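Local coordinates for heavy metal-binding domain-containing protein (Pediococcus pentosaceus, PDB 3QKB), which is of unknown function but belongs to the DUF74 family of putative heavy-metal-binding proteins and assembles as five copies in a beta/alpha-propeller arrangement, at residues Asp35-Thr40 / Gln65-Lys70; Ser41-Ala46 / Lys96-His101; Lys83-Val88 / His101-Val106. One frame throughout, in Å; residues are numbered along the deposited sequence.

Interaction 1: residues Asp35-Thr40 / Gln65-Lys70; sequences DVVEAT and QKLKKK
The peptide plane joining E38 and A39 is covered on one face by a methyl group of L67, whose CD2 sits 3.4 Å from E38 C and equally near A39 N. The same plane is met at its oxygen by K70, whose NZ donates to E38 O over 3.0 Å, with a C=O...N angle of 176°. K70 reaches there because its chain is extended beyond CG, and V37 CG1 packs beside its CB. One turn earlier, K66 makes a similar but longer bond: NZ donates to T40 O at 3.2 Å. These contacts pack helix 56-73 on strand 31-44 of the sheet, the two short segments running roughly antiparallel at 146° with their axes 7.5 Å apart. A39 is small enough to let the helix come close: its CB meets K66 CB at 3.5 Å and L67 CD2 at 3.7 Å. L67 also slides past V37, bringing CD2 within 3.8 Å of V37 CG2, and packs on I79 and L82 of strand 78-91. On the other side of the strand the E38 carboxylate turns to the second subunit, where OE2 pairs with K64 in a salt bridge and with the hydroxyl of Y84.

Interaction 2: residues Ser41-Ala46 / Lys96-His101; sequences SSLMLA and KFLVVH
L45 and L98 interlock at about a right angle: L45 CD1 settles beside L98 CD2, 3.8 Å away, while L45 CD2 approaches L98 CD1. L43 adds a looser contact on this face, which looks toward helix 56-73; there S41 OG bonds L59 O. On the opposite face the selenomethionine M44 lies alongside F97, pointing the same way. With CG anti to the backbone N (chi1 -171°), its chain runs past the ring until a bend at chi3 brings CE to 3.4 Å from F97 CZ, an oblique Met-aromatic approach with SE 5.4 Å from the ring centroid. K96 CG covers one face of that ring near its rim, and K96 CE fits against M44 CG at 3.8 Å; Y53 of the second subunit meets the ring. Farther along, S42 CB rests on V99 CG2. K96 and F97 form a classic beta bulge opposite V89. Antiparallel hydrogen bonds pair S41 with V100 and L43 with L98, and L45 N reaches K96 O at 2.8 Å. A turn at chi2 lets K96 NZ hydrogen-bond L45 O at 3.3 Å. Main-chain bonding sets the register, whereas the lysine ammonium probably gives the carbonyl just past the end of strand 31-44 a charged donor.

Interaction 3: residues Lys83-Val88 / His101-Val106; sequences KYNTEV and HGYGTV
A His-carboxylate hydrogen bond joins H101 to E87: H101 NE2 donates to E87 OE1 over 2.5 Å, a length uncertain at this resolution, with an N-H...O angle of 150°. The carboxylate receives it on its syn lone pair, and its plane is turned only 29° from the imidazole, so the two groups are nearly coplanar. Both have second partners: H101 ND1 bonds T40 OG1, and E87 OE2 bonds T86 OG1 of the second subunit. The ring is thereby gripped through both nitrogens, which fixes its rotation. Replacing E87 by an alanine removes the acceptor at H101 NE2, would probably leave the imidazole its hold through ND1 but freer to turn, and would cost T86 of the second subunit one of its partners.

K83 and Y103 form a hydrogen-bonded antiparallel pair, with K83 N 3.0 Å from Y103 O; N85 and H101 form another, H101 N donating to N85 O at 2.8 Å. Between them Y84 and G102 make a non-hydrogen-bonded pair, where Y84 CD1 comes 3.8 Å from G102 CA.

Contacts with the rings come next. K83 CB makes an off-centre CH-pi contact with the Y103 ring, 4.2 Å from the centroid, while N85 OD1 lies at that ring's edge, the amide nearly perpendicular to it. N85 CB meets the imidazole edge at H101 CD2.

Polar ends cross subunit borders: Y103 OH and N85 ND2 bond the backbone N and O, respectively, of Y84 in the second subunit, and Y84 OH bonds E38 of the third. The segments belong to the long antiparallel beta hairpin formed by strands 78-91 and 94-109, whose residues bond to two neighbouring subunits, consistent with the five-copy beta/alpha-propeller assembly.

How the interactions relate
Strand 94-109 ties the set together: it pairs with strand 31-44 in interaction 2 and with strand 78-91 in interaction 3, and interactions 2 and 3 share H101. Interaction 1 lays helix 56-73 on the preceding part of strand 31-44. Its centre lies 9 Å from that of interaction 3 and 18 Å from that of interaction 2. Sheet bonds join them: A39 O is 2.8 Å from G102 N, and V99 O is 2.9 Å from E87 N. T40 OG1, 2.9 Å from H101 ND1, is the polar joint between interactions 1 and 2. All three contacts touch the second subunit, so packing within the chain and pentamer assembly draw on the same strands.

Interaction 1: residues Asp35-Thr40 / Gln65-Lys70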
ATOM      1  N   ASP A  35      -9.283   9.150  16.506  1.00 67.90           N
ATOM      2  CA  ASP A  35      -8.120   8.224  16.544  1.00 65.30           C
ATOM      3  C   ASP A  35      -8.014   7.437  15.244  1.00 61.25           C
ATOM      4  O   ASP A  35      -8.978   7.376  14.479  1.00 60.89           O
ATOM      5  CB  ASP A  35      -8.254   7.226  17.721  1.00 66.82           C
ATOM      6  CG  ASP A  35      -6.893   6.725  18.269  1.00 66.97           C
ATOM      7  OD1 ASP A  35      -5.845   6.811  17.591  1.00 65.41           O
ATOM      8  OD2 ASP A  35      -6.892   6.215  19.400  1.00 70.06           O
ATOM      9  N   VAL A  36      -6.844   6.838  15.003  1.00 58.33           N
ATOM     10  CA  VAL A  36      -6.684   5.798  13.967  1.00 54.94           C
ATOM     11  C   VAL A  36      -7.091   4.454  14.541  1.00 54.31           C
ATOM     12  O   VAL A  36      -6.746   4.148  15.674  1.00 56.12           O
ATOM     13  CB  VAL A  36      -5.238   5.695  13.463  1.00 53.47           C
ATOM     14  CG1 VAL A  36      -5.092   4.531  12.521  1.00 50.79           C
ATOM     15  CG2 VAL A  36      -4.822   6.987  12.784  1.00 53.28           C
ATOM     16  N   VAL A  37      -7.831   3.665  13.766  1.00 52.24           N
ATOM     17  CA  VAL A  37      -8.305   2.344  14.197  1.00 51.66           C
ATOM     18  C   VAL A  37      -7.944   1.305  13.173  1.00 49.11           C
ATOM     19  O   VAL A  37      -7.788   1.609  12.012  1.00 47.45           O
ATOM     20  CB  VAL A  37      -9.833   2.301  14.411  1.00 53.30           C
ATOM     21  CG1 VAL A  37     -10.228   3.132  15.629  1.00 55.45           C
ATOM     22  CG2 VAL A  37     -10.568   2.751  13.148  1.00 51.77           C
ATOM     23  N   GLU A  38      -7.820   0.066  13.636  1.00 48.97           N
ATOM     24  CA  GLU A  38      -7.446  -1.084  12.809  1.00 46.75           C
ATOM     25  C   GLU A  38      -8.322  -2.309  13.162  1.00 47.33           C
ATOM     26  O   GLU A  38      -8.740  -2.477  14.315  1.00 49.42           O
ATOM     27  CB  GLU A  38      -5.979  -1.462  13.008  1.00 45.59           C
ATOM     28  CG  GLU A  38      -5.011  -0.296  13.014  1.00 46.08           C
ATOM     29  CD  GLU A  38      -4.844   0.393  14.373  1.00 48.90           C
ATOM     30  OE1 GLU A  38      -5.255  -0.162  15.442  1.00 51.38           O
ATOM     31  OE2 GLU A  38      -4.282   1.507  14.357  1.00 49.29           O
ATOM     32  N   ALA A  39      -8.564  -3.156  12.168  1.00 45.29           N
ATOM     33  CA  ALA A  39      -9.266  -4.410  12.354  1.00 45.66           C
ATOM     34  C   ALA A  39      -8.611  -5.433  11.451  1.00 43.47           C
ATOM     35  O   ALA A  39      -8.118  -5.074  10.372  1.00 41.83           O
ATOM     36  CB  ALA A  39     -10.729  -4.250  12.002  1.00 46.66           C
ATOM     37  N   THR A  40      -8.552  -6.681  11.923  1.00 43.31           N
ATOM     38  CA  THR A  40      -8.097  -7.816  11.129  1.00 41.49           C
ATOM     39  C   THR A  40      -9.234  -8.863  11.084  1.00 42.77           C
ATOM     40  O   THR A  40      -9.933  -9.088  12.088  1.00 45.52           O
ATOM     41  CB  THR A  40      -6.799  -8.441  11.727  1.00 41.14           C
ATOM     42  OG1 THR A  40      -5.760  -7.448  11.778  1.00 41.05           O
ATOM     43  CG2 THR A  40      -6.328  -9.636  10.917  1.00 38.28           C
ATOM     44  N   GLN A  65     -17.010  -3.786   9.102  1.00 61.85           N
ATOM     45  CA  GLN A  65     -17.935  -3.789  10.254  1.00 65.48           C
ATOM     46  C   GLN A  65     -17.188  -3.647  11.580  1.00 64.71           C
ATOM     47  O   GLN A  65     -17.645  -2.935  12.456  1.00 66.92           O
ATOM     48  CB  GLN A  65     -18.832  -5.048  10.307  1.00 68.64           C
ATOM     49  CG  GLN A  65     -19.988  -5.108   9.276  1.00 73.13           C
ATOM     50  CD  GLN A  65     -20.945  -3.912   9.360  1.00 78.46           C
ATOM     51  OE1 GLN A  65     -21.855  -3.869  10.201  1.00 81.95           O
ATOM     52  NE2 GLN A  65     -20.728  -2.924   8.486  1.00 79.95           N
ATOM     53  N   LYS A  66     -16.042  -4.311  11.719  1.00 62.48           N
ATOM     54  CA  LYS A  66     -15.215  -4.163  12.918  1.00 62.05           C
ATOM     55  C   LYS A  66     -14.745  -2.725  13.076  1.00 61.29           C
ATOM     56  O   LYS A  66     -14.808  -2.181  14.167  1.00 62.50           O
ATOM     57  CB  LYS A  66     -14.003  -5.107  12.881  1.00 59.91           C
ATOM     58  CG  LYS A  66     -14.317  -6.586  13.130  1.00 61.11           C
ATOM     59  CD  LYS A  66     -13.010  -7.389  13.265  1.00 59.70           C
ATOM     60  CE  LYS A  66     -13.230  -8.890  13.342  1.00 60.78           C
ATOM     61  NZ  LYS A  66     -12.222  -9.538  14.241  1.00 60.58           N
ATOM     62  N   LEU A  67     -14.277  -2.120  11.978  1.00 59.62           N
ATOM     63  CA  LEU A  67     -13.774  -0.736  11.998  1.00 59.16           C
ATOM     64  C   LEU A  67     -14.881   0.243  12.341  1.00 62.44           C
ATOM     65  O   LEU A  67     -14.675   1.125  13.158  1.00 63.68           O
ATOM     66  CB  LEU A  67     -13.115  -0.344  10.660  1.00 56.48           C
ATOM     67  CG  LEU A  67     -11.733  -0.947  10.319  1.00 53.94           C
ATOM     68  CD1 LEU A  67     -11.299  -0.482   8.935  1.00 50.72           C
ATOM     69  CD2 LEU A  67     -10.660  -0.611  11.341  1.00 52.65           C
ATOM     70  N   LYS A  68     -16.061   0.061  11.747  1.00 64.92           N
ATOM     71  CA  LYS A  68     -17.227   0.926  12.031  1.00 68.34           C
ATOM     72  C   LYS A  68     -17.640   0.867  13.489  1.00 71.13           C
ATOM     73  O   LYS A  68     -17.821   1.904  14.101  1.00 72.17           O
ATOM     74  CB  LYS A  68     -18.408   0.580  11.119  1.00 70.27           C
ATOM     75  CG  LYS A  68     -18.261   1.114   9.697  1.00 69.46           C
ATOM     76  CD  LYS A  68     -19.355   0.577   8.789  1.00 72.81           C
ATOM     77  CE  LYS A  68     -19.333   1.242   7.416  1.00 72.77           C
ATOM     78  NZ  LYS A  68     -20.589   1.014   6.645  1.00 76.01           N
ATOM     79  N   LYS A  69     -17.730  -0.348  14.044  1.00 72.43           N
ATOM     80  CA  LYS A  69     -18.030  -0.546  15.477  1.00 75.65           C
ATOM     81  C   LYS A  69     -16.994   0.149  16.392  1.00 75.41           C
ATOM     82  O   LYS A  69     -17.374   0.704  17.417  1.00 78.49           O
ATOM     83  CB  LYS A  69     -18.167  -2.043  15.836  1.00 76.02           C
ATOM     84  N   LYS A  70     -15.712   0.159  15.998  1.00 72.54           N
ATOM     85  CA  LYS A  70     -14.676   0.904  16.748  1.00 72.33           C
ATOM     86  C   LYS A  70     -14.854   2.410  16.619  1.00 73.30           C
ATOM     87  O   LYS A  70     -14.609   3.137  17.573  1.00 74.85           O
ATOM     88  CB  LYS A  70     -13.260   0.500  16.312  1.00 68.96           C
ATOM     89  CG  LYS A  70     -12.831  -0.866  16.822  1.00 68.78           C
ATOM     90  CD  LYS A  70     -11.339  -1.159  16.580  1.00 65.90           C
ATOM     91  CE  LYS A  70     -10.996  -2.608  16.960  1.00 65.90           C
ATOM     92  NZ  LYS A  70      -9.548  -2.865  17.162  1.00 64.01           N
TER

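Interaction 2: residues Ser41-Ala46 / Lys96-His101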
ATOM      1  N   SER A  41      -9.437  -9.467   9.924  1.00 41.57           N
ATOM      2  CA  SER A  41     -10.318 -10.623   9.813  1.00 43.81           C
ATOM      3  C   SER A  41      -9.673 -11.659   8.938  1.00 41.39           C
ATOM      4  O   SER A  41      -8.916 -11.327   8.047  1.00 39.47           O
ATOM      5  CB  SER A  41     -11.667 -10.222   9.226  1.00 45.57           C
ATOM      6  OG  SER A  41     -11.462  -9.522   8.014  1.00 47.85           O
ATOM      7  N   SER A  42     -10.000 -12.915   9.208  1.00 42.33           N
ATOM      8  CA  SER A  42      -9.375 -14.038   8.549  1.00 41.66           C
ATOM      9  C   SER A  42     -10.304 -15.249   8.444  1.00 43.65           C
ATOM     10  O   SER A  42     -11.318 -15.339   9.173  1.00 46.07           O
ATOM     11  CB  SER A  42      -8.094 -14.435   9.292  1.00 41.25           C
ATOM     12  OG  SER A  42      -8.386 -15.041  10.547  1.00 43.40           O
ATOM     13  N   LEU A  43      -9.966 -16.157   7.527  1.00 42.82           N
ATOM     14  CA  LEU A  43     -10.629 -17.440   7.447  1.00 45.34           C
ATOM     15  C   LEU A  43      -9.678 -18.508   6.996  1.00 44.88           C
ATOM     16  O   LEU A  43      -8.677 -18.212   6.407  1.00 42.83           O
ATOM     17  CB  LEU A  43     -11.858 -17.375   6.521  1.00 46.92           C
ATOM     18  CG  LEU A  43     -11.671 -17.089   5.031  1.00 45.96           C
ATOM     19  CD1 LEU A  43     -11.249 -18.341   4.275  1.00 46.37           C
ATOM     20  CD2 LEU A  43     -12.999 -16.516   4.443  1.00 46.61           C
HETATM   21  N   MSE A  44     -10.033 -19.760   7.279  1.00 47.55           N
HETATM   22  CA  MSE A  44      -9.241 -20.922   6.909  1.00 47.76           C
HETATM   23  C   MSE A  44      -9.871 -21.597   5.689  1.00 49.48           C
HETATM   24  O   MSE A  44     -11.062 -21.919   5.712  1.00 51.70           O
HETATM   25  CB  MSE A  44      -9.179 -21.918   8.079  1.00 49.77           C
HETATM   26  CG  MSE A  44      -8.203 -23.072   7.884  1.00 49.40           C
HETATM   27 SE   MSE A  44      -8.378 -24.433   9.245  0.75 48.85          SE
HETATM   28  CE  MSE A  44      -6.767 -24.090  10.203  1.00 50.58           C
ATOM     29  N   LEU A  45      -9.054 -21.835   4.651  1.00 48.89           N
ATOM     30  CA  LEU A  45      -9.485 -22.518   3.431  1.00 50.96           C
ATOM     31  C   LEU A  45      -9.490 -24.037   3.619  1.00 54.50           C
ATOM     32  O   LEU A  45      -8.575 -24.587   4.254  1.00 54.85           O
ATOM     33  CB  LEU A  45      -8.567 -22.173   2.276  1.00 48.97           C
ATOM     34  CG  LEU A  45      -8.561 -20.711   1.779  1.00 47.38           C
ATOM     35  CD1 LEU A  45      -7.344 -20.450   0.928  1.00 45.24           C
ATOM     36  CD2 LEU A  45      -9.864 -20.380   1.012  1.00 47.56           C
ATOM     37  N   ALA A  46     -10.521 -24.713   3.074  1.00 58.07           N
ATOM     38  CA  ALA A  46     -10.471 -26.180   2.870  1.00 61.28           C
ATOM     39  C   ALA A  46      -9.476 -26.476   1.763  1.00 61.05           C
ATOM     40  O   ALA A  46      -9.228 -25.616   0.906  1.00 59.28           O
ATOM     41  CB  ALA A  46     -11.829 -26.733   2.506  1.00 64.59           C
ATOM     42  N   LYS A  96      -3.643 -21.703   3.100  1.00 42.40           N
ATOM     43  CA  LYS A  96      -4.500 -22.179   4.217  1.00 44.02           C
ATOM     44  C   LYS A  96      -5.316 -21.066   4.862  1.00 42.90           C
ATOM     45  O   LYS A  96      -6.423 -21.337   5.278  1.00 44.97           O
ATOM     46  CB  LYS A  96      -3.664 -22.882   5.281  1.00 45.25           C
ATOM     47  CG  LYS A  96      -4.440 -23.709   6.303  1.00 49.93           C
ATOM     48  CD  LYS A  96      -4.898 -25.059   5.700  1.00 56.90           C
ATOM     49  CE  LYS A  96      -5.876 -25.838   6.606  1.00 61.11           C
ATOM     50  NZ  LYS A  96      -6.688 -26.778   5.783  1.00 64.10           N
ATOM     51  N   PHE A  97      -4.776 -19.840   4.983  1.00 40.26           N
ATOM     52  CA  PHE A  97      -5.541 -18.708   5.528  1.00 39.25           C
ATOM     53  C   PHE A  97      -5.531 -17.505   4.598  1.00 37.54           C
ATOM     54  O   PHE A  97      -4.495 -17.171   4.010  1.00 36.39           O
ATOM     55  CB  PHE A  97      -5.007 -18.272   6.876  1.00 38.92           C
ATOM     56  CG  PHE A  97      -4.894 -19.365   7.855  1.00 41.02           C
ATOM     57  CD1 PHE A  97      -5.973 -19.718   8.638  1.00 42.82           C
ATOM     58  CD2 PHE A  97      -3.700 -20.061   8.002  1.00 40.95           C
ATOM     59  CE1 PHE A  97      -5.867 -20.756   9.556  1.00 45.58           C
ATOM     60  CE2 PHE A  97      -3.588 -21.102   8.925  1.00 42.73           C
ATOM     61  CZ  PHE A  97      -4.672 -21.456   9.693  1.00 44.71           C
ATOM     62  N   LEU A  98      -6.700 -16.866   4.474  1.00 37.62           N
ATOM     63  CA  LEU A  98      -6.851 -15.575   3.840  1.00 36.17           C
ATOM     64  C   LEU A  98      -7.038 -14.553   4.964  1.00 36.05           C
ATOM     65  O   LEU A  98      -7.848 -14.738   5.828  1.00 37.92           O
ATOM     66  CB  LEU A  98      -8.058 -15.581   2.895  1.00 37.04           C
ATOM     67  CG  LEU A  98      -8.077 -16.642   1.776  1.00 37.72           C
ATOM     68  CD1 LEU A  98      -9.271 -16.428   0.818  1.00 37.40           C
ATOM     69  CD2 LEU A  98      -6.747 -16.668   0.998  1.00 33.98           C
ATOM     70  N   VAL A  99      -6.251 -13.491   4.941  1.00 34.70           N
ATOM     71  CA  VAL A  99      -6.230 -12.483   5.992  1.00 34.27           C
ATOM     72  C   VAL A  99      -6.389 -11.094   5.354  1.00 33.89           C
ATOM     73  O   VAL A  99      -5.689 -10.784   4.386  1.00 33.33           O
ATOM     74  CB  VAL A  99      -4.882 -12.531   6.744  1.00 33.78           C
ATOM     75  CG1 VAL A  99      -4.809 -11.436   7.879  1.00 32.39           C
ATOM     76  CG2 VAL A  99      -4.630 -13.955   7.262  1.00 33.41           C
ATOM     77  N   VAL A 100      -7.336 -10.306   5.869  1.00 34.79           N
ATOM     78  CA  VAL A 100      -7.454  -8.875   5.563  1.00 34.60           C
ATOM     79  C   VAL A 100      -7.153  -8.059   6.823  1.00 35.28           C
ATOM     80  O   VAL A 100      -7.606  -8.423   7.919  1.00 36.58           O
ATOM     81  CB  VAL A 100      -8.875  -8.517   5.073  1.00 35.74           C
ATOM     82  CG1 VAL A 100      -9.079  -6.986   5.069  1.00 34.60           C
ATOM     83  CG2 VAL A 100      -9.106  -9.086   3.704  1.00 35.18           C
ATOM     84  N   HIS A 101      -6.381  -6.980   6.668  1.00 34.67           N
ATOM     85  CA  HIS A 101      -6.293  -5.932   7.681  1.00 35.38           C
ATOM     86  C   HIS A 101      -6.878  -4.687   7.103  1.00 36.06           C
ATOM     87  O   HIS A 101      -6.477  -4.284   6.020  1.00 35.81           O
ATOM     88  CB  HIS A 101      -4.845  -5.645   8.042  1.00 34.88           C
ATOM     89  CG  HIS A 101      -4.027  -6.865   8.218  1.00 34.21           C
ATOM     90  ND1 HIS A 101      -4.103  -7.638   9.353  1.00 34.83           N
ATOM     91  CD2 HIS A 101      -3.143  -7.472   7.396  1.00 33.03           C
ATOM     92  CE1 HIS A 101      -3.300  -8.675   9.217  1.00 37.03           C
ATOM     93  NE2 HIS A 101      -2.710  -8.599   8.038  1.00 34.88           N
TER

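Interaction 3: residues Lys83-Val88 / His101-Val106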
ATOM      1  N   LYS A  83      -7.516   2.098   4.212  1.00 39.95           N
ATOM      2  CA  LYS A  83      -6.708   1.196   3.390  1.00 38.47           C
ATOM      3  C   LYS A  83      -6.873  -0.239   3.891  1.00 37.05           C
ATOM      4  O   LYS A  83      -7.301  -0.467   5.033  1.00 37.11           O
ATOM      5  CB  LYS A  83      -5.235   1.584   3.435  1.00 37.75           C
ATOM      6  CG  LYS A  83      -4.922   2.986   2.929  1.00 40.05           C
ATOM      7  CD  LYS A  83      -5.194   3.199   1.404  1.00 41.94           C
ATOM      8  CE  LYS A  83      -5.134   4.713   0.996  1.00 45.09           C
ATOM      9  NZ  LYS A  83      -5.838   5.725   1.961  1.00 47.40           N
ATOM     10  N   TYR A  84      -6.539  -1.190   3.020  1.00 35.59           N
ATOM     11  CA  TYR A  84      -6.533  -2.609   3.343  1.00 34.31           C
ATOM     12  C   TYR A  84      -5.183  -3.213   3.006  1.00 32.40           C
ATOM     13  O   TYR A  84      -4.675  -2.996   1.912  1.00 32.67           O
ATOM     14  CB  TYR A  84      -7.534  -3.357   2.501  1.00 35.38           C
ATOM     15  CG  TYR A  84      -8.981  -3.031   2.691  1.00 37.53           C
ATOM     16  CD1 TYR A  84      -9.611  -3.270   3.889  1.00 39.41           C
ATOM     17  CD2 TYR A  84      -9.753  -2.609   1.617  1.00 40.27           C
ATOM     18  CE1 TYR A  84     -10.990  -3.043   4.035  1.00 41.67           C
ATOM     19  CE2 TYR A  84     -11.097  -2.372   1.743  1.00 42.64           C
ATOM     20  CZ  TYR A  84     -11.722  -2.584   2.940  1.00 43.25           C
ATOM     21  OH  TYR A  84     -13.073  -2.333   3.016  1.00 45.69           O
ATOM     22  N   ASN A  85      -4.630  -4.002   3.916  1.00 30.91           N
ATOM     23  CA  ASN A  85      -3.570  -4.952   3.582  1.00 30.06           C
ATOM     24  C   ASN A  85      -4.193  -6.336   3.483  1.00 29.80           C
ATOM     25  O   ASN A  85      -5.128  -6.644   4.234  1.00 30.89           O
ATOM     26  CB  ASN A  85      -2.465  -4.943   4.647  1.00 30.00           C
ATOM     27  CG  ASN A  85      -1.765  -3.598   4.763  1.00 30.29           C
ATOM     28  OD1 ASN A  85      -2.075  -2.646   4.024  1.00 32.92           O
ATOM     29  ND2 ASN A  85      -0.808  -3.510   5.685  1.00 30.64           N
ATOM     30  N   THR A  86      -3.667  -7.167   2.577  1.00 28.86           N
ATOM     31  CA  THR A  86      -4.095  -8.553   2.408  1.00 28.58           C
ATOM     32  C   THR A  86      -2.897  -9.498   2.438  1.00 28.25           C
ATOM     33  O   THR A  86      -1.809  -9.145   1.973  1.00 27.83           O
ATOM     34  CB  THR A  86      -4.857  -8.744   1.080  1.00 29.58           C
ATOM     35  OG1 THR A  86      -4.178  -8.052   0.024  1.00 28.81           O
ATOM     36  CG2 THR A  86      -6.247  -8.213   1.185  1.00 30.00           C
ATOM     37  N   GLU A  87      -3.099 -10.699   2.994  1.00 28.73           N
ATOM     38  CA  GLU A  87      -2.122 -11.815   2.866  1.00 28.62           C
ATOM     39  C   GLU A  87      -2.801 -13.128   2.559  1.00 29.36           C
ATOM     40  O   GLU A  87      -3.943 -13.359   3.000  1.00 30.52           O
ATOM     41  CB  GLU A  87      -1.315 -12.009   4.152  1.00 28.88           C
ATOM     42  CG  GLU A  87      -0.394 -10.839   4.542  1.00 27.85           C
ATOM     43  CD  GLU A  87      -1.032  -9.863   5.500  1.00 28.80           C
ATOM     44  OE1 GLU A  87      -1.614 -10.303   6.520  1.00 29.39           O
ATOM     45  OE2 GLU A  87      -0.924  -8.657   5.255  1.00 30.19           O
ATOM     46  N   VAL A  88      -2.111 -13.978   1.794  1.00 29.31           N
ATOM     47  CA  VAL A  88      -2.490 -15.369   1.615  1.00 30.50           C
ATOM     48  C   VAL A  88      -1.432 -16.202   2.286  1.00 31.23           C
ATOM     49  O   VAL A  88      -0.310 -16.298   1.792  1.00 31.35           O
ATOM     50  CB  VAL A  88      -2.620 -15.745   0.138  1.00 31.41           C
ATOM     51  CG1 VAL A  88      -3.008 -17.243  -0.030  1.00 31.22           C
ATOM     52  CG2 VAL A  88      -3.643 -14.852  -0.515  1.00 31.02           C
ATOM     53  N   HIS A 101      -6.381  -6.980   6.668  1.00 34.67           N
ATOM     54  CA  HIS A 101      -6.293  -5.932   7.681  1.00 35.38           C
ATOM     55  C   HIS A 101      -6.878  -4.687   7.103  1.00 36.06           C
ATOM     56  O   HIS A 101      -6.477  -4.284   6.020  1.00 35.81           O
ATOM     57  CB  HIS A 101      -4.845  -5.645   8.042  1.00 34.88           C
ATOM     58  CG  HIS A 101      -4.027  -6.865   8.218  1.00 34.21           C
ATOM     59  ND1 HIS A 101      -4.103  -7.638   9.353  1.00 34.83           N
ATOM     60  CD2 HIS A 101      -3.143  -7.472   7.396  1.00 33.03           C
ATOM     61  CE1 HIS A 101      -3.300  -8.675   9.217  1.00 37.03           C
ATOM     62  NE2 HIS A 101      -2.710  -8.599   8.038  1.00 34.88           N
ATOM     63  N   GLY A 102      -7.809  -4.070   7.820  1.00 37.79           N
ATOM     64  CA  GLY A 102      -8.354  -2.752   7.447  1.00 38.56           C
ATOM     65  C   GLY A 102      -7.940  -1.707   8.468  1.00 39.27           C
ATOM     66  O   GLY A 102      -7.903  -2.003   9.669  1.00 40.34           O
ATOM     67  N   TYR A 103      -7.626  -0.496   8.012  1.00 39.27           N
ATOM     68  CA  TYR A 103      -7.379   0.602   8.943  1.00 40.65           C
ATOM     69  C   TYR A 103      -7.725   1.942   8.359  1.00 41.95           C
ATOM     70  O   TYR A 103      -7.819   2.091   7.147  1.00 41.47           O
ATOM     71  CB  TYR A 103      -5.931   0.597   9.422  1.00 39.97           C
ATOM     72  CG  TYR A 103      -4.893   0.885   8.354  1.00 37.99           C
ATOM     73  CD1 TYR A 103      -4.425  -0.127   7.517  1.00 36.97           C
ATOM     74  CD2 TYR A 103      -4.343   2.142   8.216  1.00 38.05           C
ATOM     75  CE1 TYR A 103      -3.438   0.122   6.532  1.00 36.18           C
ATOM     76  CE2 TYR A 103      -3.356   2.411   7.229  1.00 38.01           C
ATOM     77  CZ  TYR A 103      -2.921   1.395   6.388  1.00 36.42           C
ATOM     78  OH  TYR A 103      -1.946   1.657   5.428  1.00 35.64           O
ATOM     79  N   GLY A 104      -7.942   2.910   9.245  1.00 44.33           N
ATOM     80  CA  GLY A 104      -8.366   4.259   8.840  1.00 46.40           C
ATOM     81  C   GLY A 104      -8.453   5.224  10.002  1.00 48.72           C
ATOM     82  O   GLY A 104      -8.177   4.849  11.137  1.00 49.44           O
ATOM     83  N   THR A 105      -8.827   6.467   9.713  1.00 50.91           N
ATOM     84  CA  THR A 105      -8.897   7.512  10.736  1.00 53.80           C
ATOM     85  C   THR A 105     -10.342   7.845  11.074  1.00 56.85           C
ATOM     86  O   THR A 105     -11.091   8.259  10.204  1.00 57.40           O
ATOM     87  CB  THR A 105      -8.174   8.777  10.268  1.00 54.03           C
ATOM     88  OG1 THR A 105      -6.852   8.429   9.845  1.00 52.42           O
ATOM     89  CG2 THR A 105      -8.098   9.798  11.396  1.00 55.83           C
ATOM     90  N   VAL A 106     -10.721   7.669  12.339  1.00 59.80           N
ATOM     91  CA  VAL A 106     -12.059   8.007  12.798  1.00 63.59           C
ATOM     92  C   VAL A 106     -12.121   9.502  13.072  1.00 66.95           C
ATOM     93  O   VAL A 106     -11.296  10.010  13.832  1.00 67.60           O
ATOM     94  CB  VAL A 106     -12.414   7.282  14.079  1.00 64.91           C
ATOM     95  CG1 VAL A 106     -13.798   7.712  14.562  1.00 67.92           C
ATOM     96  CG2 VAL A 106     -12.370   5.787  13.858  1.00 63.46           C
TER